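Local atomic coordinates of telomerase reverse transcriptase (Takifugu rubripes, PDB entry 4LMO), a protein that copies a template in the telomerase RNA to add telomeric repeats to chromosome ends, and is represented here by its RNA-binding domain. Residues 77-82 with 132-137; 90-95 with 123-128; 114-119 with 234-239. All blocks are in the same frame, centred on the assembly; numbering follows the deposited sequence.

Contact 1 (77-82 with 132-137); sequences SQLLRQ and AVIPQE
Apolar packing centres on L79, which meets three successive residues of 132-137. CB of L79 lies 3.8 Å from CD of P135, the two side chains crossing at about a right angle. At the branched end the methyls divide the work: CD1 of L79 runs beside CD1 of I134, 3.8 Å away and pointing the same way, while CD2 reaches CG1 of V133. With CG of L79 anti to the backbone N (chi1 -173°), the fork is carried down onto the chain where it leaves the helix at I134.

The second kind of contact comes from the two glutamine chains, one along the proline and one beside the backbone carbonyls. The extended chain of Q78 slides antiparallel past the P135 ring, its CD 3.8 Å from both CB and CG of the proline. Shortened to an alanine, Q78 would keep only CB near the ring, and that side of P135 would probably lose the cover of CG and the amide. Q82 points at the other segment, its CB 3.4 Å from the carbonyl O of A132.

This is a helix packed against a helix end: 73-85 rests on the proline-containing turn that joins helices 119-133 and 136-139 in the telomerase RNA-binding domain.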
loop_
_atom_site.group_PDB
_atom_site.type_symbol
_atom_site.label_atom_id
_atom_site.label_comp_id
_atom_site.label_asym_id
_atom_site.label_seq_id
_atom_site.Cartn_x
_atom_site.Cartn_y
_atom_site.Cartn_z
ATOM N N SER A 77 -3.225 7.484 13.903
ATOM C CA SER A 77 -4.437 8.258 13.646
ATOM C C SER A 77 -4.140 9.328 12.603
ATOM O O SER A 77 -4.943 9.564 11.699
ATOM C CB SER A 77 -4.948 8.917 14.929
ATOM O OG SER A 77 -5.246 7.950 15.918
ATOM N N GLN A 78 -2.974 9.960 12.741
ATOM C CA GLN A 78 -2.485 10.958 11.795
ATOM C C GLN A 78 -2.318 10.355 10.400
ATOM O O GLN A 78 -2.744 10.951 9.407
ATOM C CB GLN A 78 -1.158 11.541 12.288
ATOM C CG GLN A 78 -0.669 12.761 11.520
ATOM C CD GLN A 78 0.759 13.148 11.868
ATOM O OE1 GLN A 78 1.453 13.777 11.068
ATOM N NE2 GLN A 78 1.207 12.772 13.064
ATOM N N LEU A 79 -1.706 9.171 10.344
ATOM C CA LEU A 79 -1.507 8.430 9.098
ATOM C C LEU A 79 -2.828 8.194 8.367
ATOM O O LEU A 79 -2.928 8.428 7.162
ATOM C CB LEU A 79 -0.802 7.093 9.379
ATOM C CG LEU A 79 -0.333 6.201 8.221
ATOM C CD1 LEU A 79 0.764 5.250 8.688
ATOM C CD2 LEU A 79 -1.482 5.417 7.598
ATOM N N LEU A 80 -3.833 7.730 9.104
ATOM C CA LEU A 80 -5.153 7.474 8.538
ATOM C C LEU A 80 -5.845 8.753 8.073
ATOM O O LEU A 80 -6.573 8.741 7.081
ATOM C CB LEU A 80 -6.034 6.723 9.537
ATOM C CG LEU A 80 -5.729 5.237 9.736
ATOM C CD1 LEU A 80 -6.482 4.704 10.937
ATOM C CD2 LEU A 80 -6.080 4.427 8.495
ATOM N N ARG A 81 -5.602 9.847 8.789
ATOM C CA ARG A 81 -6.171 11.149 8.454
ATOM C C ARG A 81 -5.561 11.681 7.157
ATOM O O ARG A 81 -6.266 12.244 6.311
ATOM C CB ARG A 81 -5.916 12.127 9.598
ATOM C CG ARG A 81 -7.042 13.108 9.880
ATOM C CD ARG A 81 -7.131 13.370 11.378
ATOM N NE ARG A 81 -5.810 13.616 11.959
ATOM C CZ ARG A 81 -5.404 13.169 13.146
ATOM N NH1 ARG A 81 -6.210 12.436 13.907
ATOM N NH2 ARG A 81 -4.180 13.449 13.570
ATOM N N GLN A 82 -4.251 11.487 7.009
ATOM C CA GLN A 82 -3.532 11.892 5.805
ATOM C C GLN A 82 -3.898 11.012 4.610
ATOM O O GLN A 82 -3.869 11.471 3.466
ATOM C CB GLN A 82 -2.020 11.879 6.046
ATOM C CG GLN A 82 -1.533 12.976 6.985
ATOM C CD GLN A 82 -0.026 12.976 7.180
ATOM O OE1 GLN A 82 0.727 12.503 6.330
ATOM N NE2 GLN A 82 0.421 13.518 8.307
ATOM N N ALA A 132 2.884 11.683 1.205
ATOM C CA ALA A 132 1.633 12.352 1.570
ATOM C C ALA A 132 0.920 11.697 2.758
ATOM O O ALA A 132 0.179 12.365 3.484
ATOM C CB ALA A 132 0.702 12.428 0.371
ATOM N N VAL A 133 1.152 10.400 2.954
ATOM C CA VAL A 133 0.409 9.626 3.953
ATOM C C VAL A 133 1.216 9.321 5.225
ATOM O O VAL A 133 0.707 9.501 6.334
ATOM C CB VAL A 133 -0.194 8.336 3.339
ATOM C CG1 VAL A 133 -0.909 7.500 4.392
ATOM C CG2 VAL A 133 -1.156 8.684 2.209
ATOM N N ILE A 134 2.460 8.874 5.071
ATOM C CA ILE A 134 3.257 8.433 6.220
ATOM C C ILE A 134 3.858 9.619 6.977
ATOM O O ILE A 134 4.692 10.342 6.422
ATOM C CB ILE A 134 4.375 7.437 5.818
ATOM C CG1 ILE A 134 3.845 6.325 4.892
ATOM C CG2 ILE A 134 5.063 6.864 7.053
ATOM C CD1 ILE A 134 2.644 5.552 5.403
ATOM N N PRO A 135 3.437 9.824 8.245
ATOM C CA PRO A 135 4.004 10.909 9.052
ATOM C C PRO A 135 5.519 10.761 9.177
ATOM O O PRO A 135 6.014 9.654 9.400
ATOM C CB PRO A 135 3.328 10.729 10.415
ATOM C CG PRO A 135 2.066 9.990 10.119
ATOM C CD PRO A 135 2.420 9.063 8.994
ATOM N N GLN A 136 6.233 11.874 9.019
ATOM C CA GLN A 136 7.698 11.883 8.966
ATOM C C GLN A 136 8.374 11.269 10.197
ATOM O O GLN A 136 9.401 10.597 10.067
ATOM C CB GLN A 136 8.218 13.306 8.691
ATOM C CG GLN A 136 9.727 13.518 8.839
ATOM C CD GLN A 136 10.573 12.663 7.904
ATOM O OE1 GLN A 136 10.155 12.317 6.796
ATOM N NE2 GLN A 136 11.780 12.325 8.349
ATOM N N GLU A 137 7.796 11.484 11.377
ATOM C CA GLU A 137 8.379 10.958 12.613
ATOM C C GLU A 137 8.406 9.429 12.682
ATOM O O GLU A 137 9.193 8.855 13.440
ATOM C CB GLU A 137 7.730 11.568 13.866
ATOM C CG GLU A 137 6.224 11.757 13.805
ATOM C CD GLU A 137 5.808 13.163 13.396
ATOM O OE1 GLU A 137 5.398 13.942 14.285
ATOM O OE2 GLU A 137 5.890 13.491 12.192
#

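Contact 2 (90-95 with 123-128); sequences RLLQKT and YLFVRE
L92 lies over one face of the F125 ring, covering it with the branched end of its side chain. The two belong to a helix-helix contact in the largely helical RNA-binding domain, in which the C-terminal end of the short helix 88-93 and the turn after it pack against the long helix 119-133.

Methyl CD2 of L92 sits 3.5 Å from the centroid of the F125 ring and only 7° off its normal, a well-centred CH-pi contact. CG of L92 lies over the rim, 3.5 Å from CE1 of F125. With CG of F125 anti to the backbone N (chi1 164°), the ring swings out from its helix and under this leucine. L91 approaches differently: its backbone carbonyl carbon lies at the ring edge, near the plane, 4.0 Å from CD1 of F125. The same ring also touches L216 and C220 of helix 191-220, so F125 joins three helices.

Further along helix 119-133, L91 turns a methyl to E128, its CD2 3.9 Å from CB of E128, the two side chains meeting at about a right angle. The E128 chain bends at chi2, and its carboxylate turns aside toward R127, though the modelled approach is too short to lean on. In the other direction T95 leans on the backbone between L124 and F125; its methyl CG2 is 4.0 Å from CB of L124.

The hydroxyl of T95 occupies the crowded position between its own backbone N and carbonyl carbon (chi1 53°). There OG1 of T95 stands 3.4 Å from CB of F125 and donates a hydrogen bond of 2.6 Å to the carbonyl O of L91, in the carbonyl plane and on a lone pair.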
loop_
_atom_site.group_PDB
_atom_site.type_symbol
_atom_site.label_atom_id
_atom_site.label_comp_id
_atom_site.label_asym_id
_atom_site.label_seq_id
_atom_site.Cartn_x
_atom_site.Cartn_y
_atom_site.Cartn_z
ATOM N N ARG A 90 -5.382 12.559 -8.348
ATOM C CA ARG A 90 -4.446 13.616 -8.742
ATOM C C ARG A 90 -3.014 13.093 -8.867
ATOM O O ARG A 90 -2.330 13.378 -9.851
ATOM C CB ARG A 90 -4.475 14.786 -7.754
ATOM C CG ARG A 90 -5.615 15.772 -7.940
ATOM C CD ARG A 90 -5.167 17.166 -7.526
ATOM N NE ARG A 90 -6.263 17.983 -7.005
ATOM C CZ ARG A 90 -6.482 18.220 -5.712
ATOM N NH1 ARG A 90 -5.682 17.708 -4.785
ATOM N NH2 ARG A 90 -7.507 18.980 -5.344
ATOM N N LEU A 91 -2.573 12.324 -7.871
ATOM C CA LEU A 91 -1.216 11.773 -7.859
ATOM C C LEU A 91 -0.971 10.751 -8.971
ATOM O O LEU A 91 0.133 10.674 -9.505
ATOM C CB LEU A 91 -0.870 11.190 -6.483
ATOM C CG LEU A 91 -0.711 12.199 -5.338
ATOM C CD1 LEU A 91 -0.622 11.481 -4.000
ATOM C CD2 LEU A 91 0.497 13.105 -5.540
ATOM N N LEU A 92 -1.996 9.977 -9.319
ATOM C CA LEU A 92 -1.940 9.109 -10.494
ATOM C C LEU A 92 -1.925 9.942 -11.780
ATOM O O LEU A 92 -1.231 9.600 -12.739
ATOM C CB LEU A 92 -3.123 8.133 -10.512
ATOM C CG LEU A 92 -3.099 6.911 -9.584
ATOM C CD1 LEU A 92 -4.499 6.342 -9.410
ATOM C CD2 LEU A 92 -2.138 5.838 -10.079
ATOM N N GLN A 93 -2.688 11.035 -11.782
ATOM C CA GLN A 93 -2.793 11.917 -12.943
ATOM C C GLN A 93 -1.547 12.763 -13.170
ATOM O O GLN A 93 -1.322 13.259 -14.274
ATOM C CB GLN A 93 -4.026 12.820 -12.834
ATOM C CG GLN A 93 -5.317 12.162 -13.301
ATOM C CD GLN A 93 -5.266 11.722 -14.755
ATOM O OE1 GLN A 93 -5.374 10.537 -15.058
ATOM N NE2 GLN A 93 -5.087 12.678 -15.659
ATOM N N LYS A 94 -0.742 12.934 -12.125
ATOM C CA LYS A 94 0.497 13.694 -12.242
ATOM C C LYS A 94 1.737 12.789 -12.234
ATOM O O LYS A 94 2.868 13.274 -12.128
ATOM C CB LYS A 94 0.568 14.796 -11.172
ATOM C CG LYS A 94 0.900 14.317 -9.765
ATOM C CD LYS A 94 0.215 15.156 -8.692
ATOM C CE LYS A 94 0.759 16.576 -8.602
ATOM N NZ LYS A 94 0.324 17.240 -7.341
ATOM N N THR A 95 1.518 11.479 -12.357
ATOM C CA THR A 95 2.617 10.515 -12.512
ATOM C C THR A 95 2.451 9.630 -13.748
ATOM O O THR A 95 3.387 9.487 -14.529
ATOM C CB THR A 95 2.851 9.642 -11.254
ATOM O OG1 THR A 95 1.628 9.012 -10.857
ATOM C CG2 THR A 95 3.396 10.483 -10.098
ATOM N N TYR A 123 6.683 3.601 -9.409
ATOM C CA TYR A 123 7.470 4.059 -8.266
ATOM C C TYR A 123 7.145 5.505 -7.874
ATOM O O TYR A 123 6.932 5.789 -6.696
ATOM C CB TYR A 123 8.976 3.891 -8.500
ATOM C CG TYR A 123 9.803 4.600 -7.453
ATOM C CD1 TYR A 123 9.905 4.094 -6.156
ATOM C CD2 TYR A 123 10.458 5.796 -7.748
ATOM C CE1 TYR A 123 10.646 4.750 -5.185
ATOM C CE2 TYR A 123 11.200 6.463 -6.784
ATOM C CZ TYR A 123 11.290 5.936 -5.506
ATOM O OH TYR A 123 12.029 6.593 -4.549
ATOM N N LEU A 124 7.123 6.412 -8.849
ATOM C CA LEU A 124 6.882 7.829 -8.568
ATOM C C LEU A 124 5.538 8.048 -7.872
ATOM O O LEU A 124 5.458 8.779 -6.883
ATOM C CB LEU A 124 6.987 8.674 -9.843
ATOM C CG LEU A 124 8.363 8.780 -10.511
ATOM C CD1 LEU A 124 8.235 9.393 -11.900
ATOM C CD2 LEU A 124 9.350 9.567 -9.657
ATOM N N PHE A 125 4.494 7.399 -8.385
ATOM C CA PHE A 125 3.175 7.413 -7.752
ATOM C C PHE A 125 3.222 6.887 -6.317
ATOM O O PHE A 125 2.745 7.544 -5.393
ATOM C CB PHE A 125 2.162 6.606 -8.570
ATOM C CG PHE A 125 0.914 6.249 -7.806
ATOM C CD1 PHE A 125 -0.006 7.233 -7.444
ATOM C CD2 PHE A 125 0.662 4.930 -7.437
ATOM C CE1 PHE A 125 -1.149 6.905 -6.733
ATOM C CE2 PHE A 125 -0.482 4.598 -6.731
ATOM C CZ PHE A 125 -1.391 5.586 -6.382
ATOM N N VAL A 126 3.797 5.700 -6.144
ATOM C CA VAL A 126 3.917 5.075 -4.828
ATOM C C VAL A 126 4.785 5.915 -3.885
ATOM O O VAL A 126 4.507 5.999 -2.685
ATOM C CB VAL A 126 4.422 3.615 -4.952
ATOM C CG1 VAL A 126 5.309 3.214 -3.780
ATOM C CG2 VAL A 126 3.243 2.664 -5.098
ATOM N N ARG A 127 5.814 6.551 -4.446
ATOM C CA ARG A 127 6.707 7.427 -3.689
ATOM C C ARG A 127 5.970 8.652 -3.159
ATOM O O ARG A 127 6.141 9.026 -1.997
ATOM C CB ARG A 127 7.890 7.871 -4.551
ATOM C CG ARG A 127 9.032 8.494 -3.765
ATOM C CD ARG A 127 9.948 9.309 -4.661
ATOM N NE ARG A 127 9.331 10.572 -5.066
ATOM C CZ ARG A 127 9.809 11.376 -6.013
ATOM N NH1 ARG A 127 10.918 11.060 -6.674
ATOM N NH2 ARG A 127 9.175 12.502 -6.302
ATOM N N GLU A 128 5.157 9.270 -4.018
ATOM C CA GLU A 128 4.369 10.443 -3.638
ATOM C C GLU A 128 3.309 10.099 -2.596
ATOM O O GLU A 128 3.002 10.913 -1.722
ATOM C CB GLU A 128 3.715 11.097 -4.863
ATOM C CG GLU A 128 4.685 11.758 -5.838
ATOM C CD GLU A 128 5.645 12.728 -5.171
ATOM O OE1 GLU A 128 5.209 13.533 -4.321
ATOM O OE2 GLU A 128 6.846 12.689 -5.501
#

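Contact 3 (114-119 with 234-239); sequences PQHCGS and RFYRQE
C117 and F235 meet backbone to backbone where the irregular segment 114-119 runs across strand 234-237, their end-to-end directions 111° apart. N of C117 donates to O of F235 at 2.6 Å, nearly straight at 168°. A water extends the backbone link, donating to O of Q115 and accepting from N of R237.

H116 makes two contacts, one through its ring and one through CB. R234, its CG anti to the carbonyl carbon and its chain extended from there to NE, lies along one face of the imidazole, with CD of R234 3.9 Å from the H116 ring centroid and the guanidinium stacked nearly parallel, planes 11° apart. CB of H116 sits over the centre of the Y236 ring in a CH-pi contact of 3.8 Å to the centroid. The hydroxyl of Y236 is hydrogen-bonded to O of L113, which further fixes this ring.

CB of F235 comes to 3.4 Å from the carbonyl O of C117, which lies at the ring edge. SG of C117 packs 3.8 Å from CG of R237.

Backbone bond and stack thus tie the loop to the hairpin of 221-224 and 234-237, while the C117 disulfide ties it to C96; the flat guanidinium stack would probably favour a neutral imidazole.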
loop_
_atom_site.group_PDB
_atom_site.type_symbol
_atom_site.label_atom_id
_atom_site.label_comp_id
_atom_site.label_asym_id
_atom_site.label_seq_id
_atom_site.Cartn_x
_atom_site.Cartn_y
_atom_site.Cartn_z
ATOM N N PRO A 114 -0.524 0.694 -26.094
ATOM C CA PRO A 114 0.729 1.334 -25.668
ATOM C C PRO A 114 0.612 2.144 -24.373
ATOM O O PRO A 114 1.633 2.549 -23.814
ATOM C CB PRO A 114 1.057 2.285 -26.831
ATOM C CG PRO A 114 0.183 1.863 -27.963
ATOM C CD PRO A 114 -1.053 1.327 -27.315
ATOM N N GLN A 115 -0.613 2.381 -23.905
ATOM C CA GLN A 115 -0.835 3.230 -22.735
ATOM C C GLN A 115 -0.689 2.471 -21.414
ATOM O O GLN A 115 -1.661 2.285 -20.675
ATOM C CB GLN A 115 -2.193 3.936 -22.813
ATOM C CG GLN A 115 -2.281 5.178 -21.941
ATOM C CD GLN A 115 -3.696 5.690 -21.774
ATOM O OE1 GLN A 115 -4.454 5.801 -22.739
ATOM N NE2 GLN A 115 -4.056 6.016 -20.541
ATOM N N HIS A 116 0.535 2.038 -21.130
ATOM C CA HIS A 116 0.858 1.386 -19.864
ATOM C C HIS A 116 1.891 2.182 -19.108
ATOM O O HIS A 116 2.546 3.056 -19.676
ATOM C CB HIS A 116 1.328 -0.050 -20.097
ATOM C CG HIS A 116 2.449 -0.175 -21.100
ATOM N ND1 HIS A 116 3.732 -0.332 -20.734
ATOM C CD2 HIS A 116 2.437 -0.159 -22.492
ATOM C CE1 HIS A 116 4.505 -0.414 -21.833
ATOM N NE2 HIS A 116 3.710 -0.306 -22.907
ATOM N N CYS A 117 2.033 1.896 -17.819
ATOM C CA CYS A 117 2.985 2.603 -16.967
ATOM C C CYS A 117 4.220 1.759 -16.686
ATOM O O CYS A 117 4.111 0.624 -16.218
ATOM C CB CYS A 117 2.324 3.006 -15.648
ATOM S SG CYS A 117 0.802 3.961 -15.846
ATOM N N GLY A 118 5.393 2.316 -16.974
ATOM C CA GLY A 118 6.657 1.672 -16.628
ATOM C C GLY A 118 6.845 1.636 -15.123
ATOM O O GLY A 118 6.322 2.494 -14.409
ATOM N N SER A 119 7.595 0.648 -14.641
ATOM C CA SER A 119 7.789 0.438 -13.198
ATOM C C SER A 119 8.325 1.667 -12.459
ATOM O O SER A 119 8.056 1.849 -11.269
ATOM C CB SER A 119 8.695 -0.769 -12.944
ATOM O OG SER A 119 9.946 -0.607 -13.588
ATOM N N ARG A 234 3.871 -5.583 -17.996
ATOM C CA ARG A 234 3.288 -4.264 -18.239
ATOM C C ARG A 234 2.247 -3.911 -17.176
ATOM O O ARG A 234 1.351 -4.707 -16.894
ATOM C CB ARG A 234 2.646 -4.204 -19.629
ATOM C CG ARG A 234 3.632 -4.148 -20.787
ATOM C CD ARG A 234 2.903 -4.082 -22.119
ATOM N NE ARG A 234 3.815 -3.895 -23.248
ATOM C CZ ARG A 234 3.429 -3.741 -24.514
ATOM N NH1 ARG A 234 2.142 -3.744 -24.834
ATOM N NH2 ARG A 234 4.338 -3.578 -25.465
ATOM N N PHE A 235 2.373 -2.720 -16.596
ATOM C CA PHE A 235 1.389 -2.198 -15.648
ATOM C C PHE A 235 0.427 -1.243 -16.343
ATOM O O PHE A 235 0.843 -0.193 -16.830
ATOM C CB PHE A 235 2.074 -1.433 -14.513
ATOM C CG PHE A 235 2.905 -2.287 -13.606
ATOM C CD1 PHE A 235 4.280 -2.365 -13.777
ATOM C CD2 PHE A 235 2.317 -2.992 -12.559
ATOM C CE1 PHE A 235 5.058 -3.141 -12.932
ATOM C CE2 PHE A 235 3.087 -3.772 -11.712
ATOM C CZ PHE A 235 4.459 -3.846 -11.899
ATOM N N TYR A 236 -0.853 -1.597 -16.381
ATOM C CA TYR A 236 -1.875 -0.685 -16.882
ATOM C C TYR A 236 -2.649 -0.071 -15.724
ATOM O O TYR A 236 -3.054 -0.783 -14.806
ATOM C CB TYR A 236 -2.853 -1.412 -17.812
ATOM C CG TYR A 236 -2.291 -1.785 -19.165
ATOM C CD1 TYR A 236 -2.439 -0.939 -20.263
ATOM C CD2 TYR A 236 -1.623 -2.996 -19.350
ATOM C CE1 TYR A 236 -1.927 -1.285 -21.506
ATOM C CE2 TYR A 236 -1.108 -3.349 -20.587
ATOM C CZ TYR A 236 -1.263 -2.493 -21.659
ATOM O OH TYR A 236 -0.750 -2.852 -22.884
ATOM N N ARG A 237 -2.850 1.243 -15.764
ATOM C CA ARG A 237 -3.828 1.891 -14.891
ATOM C C ARG A 237 -5.130 1.115 -15.051
ATOM O O ARG A 237 -5.544 0.830 -16.182
ATOM C CB ARG A 237 -4.046 3.347 -15.300
ATOM C CG ARG A 237 -2.875 4.288 -15.041
ATOM C CD ARG A 237 -2.944 4.938 -13.667
ATOM N NE ARG A 237 -4.236 5.575 -13.417
ATOM C CZ ARG A 237 -4.492 6.872 -13.562
ATOM N NH1 ARG A 237 -3.543 7.712 -13.956
ATOM N NH2 ARG A 237 -5.709 7.332 -13.303
ATOM N N GLN A 238 -5.767 0.760 -13.938
ATOM C CA GLN A 238 -6.928 -0.134 -13.986
ATOM C C GLN A 238 -8.057 0.396 -14.882
ATOM O O GLN A 238 -8.828 -0.388 -15.435
ATOM C CB GLN A 238 -7.431 -0.495 -12.575
ATOM C CG GLN A 238 -8.782 0.087 -12.177
ATOM C CD GLN A 238 -8.669 1.371 -11.387
ATOM O OE1 GLN A 238 -7.670 1.609 -10.705
ATOM N NE2 GLN A 238 -9.701 2.204 -11.463
ATOM N N GLU A 239 -8.129 1.719 -15.029
ATOM C CA GLU A 239 -9.099 2.364 -15.919
ATOM C C GLU A 239 -8.837 2.003 -17.381
ATOM O O GLU A 239 -9.775 1.715 -18.129
ATOM C CB GLU A 239 -9.076 3.889 -15.757
ATOM C CG GLU A 239 -9.485 4.401 -14.382
ATOM C CD GLU A 239 -8.312 4.568 -13.432
ATOM O OE1 GLU A 239 -7.271 3.893 -13.617
ATOM O OE2 GLU A 239 -8.433 5.381 -12.489
HETATM O O HOH W 1 -1.711 2.782 -17.791
#

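Helix 119-133 runs through the set: contact 1 uses its C-terminal end, contact 2 its middle, and the loop of contact 3 leads into its start. Centres lie 17 Å apart between contacts 1 and 2 and 13 Å between contacts 2 and 3, whereas contacts 1 and 3 are 28 Å apart on opposite sides of the chain's centre. Contacts 2 and 3 touch: NH1 of R237 approaches O of L92 at 3.2 Å, and the C96-C117 disulfide joins the chain just after 90-95 to 114-119. Contact 1 instead brings in helix 73-85. Residues 65-70, a little before that helix in the chain, and 171-196 probably interact with the RNA template.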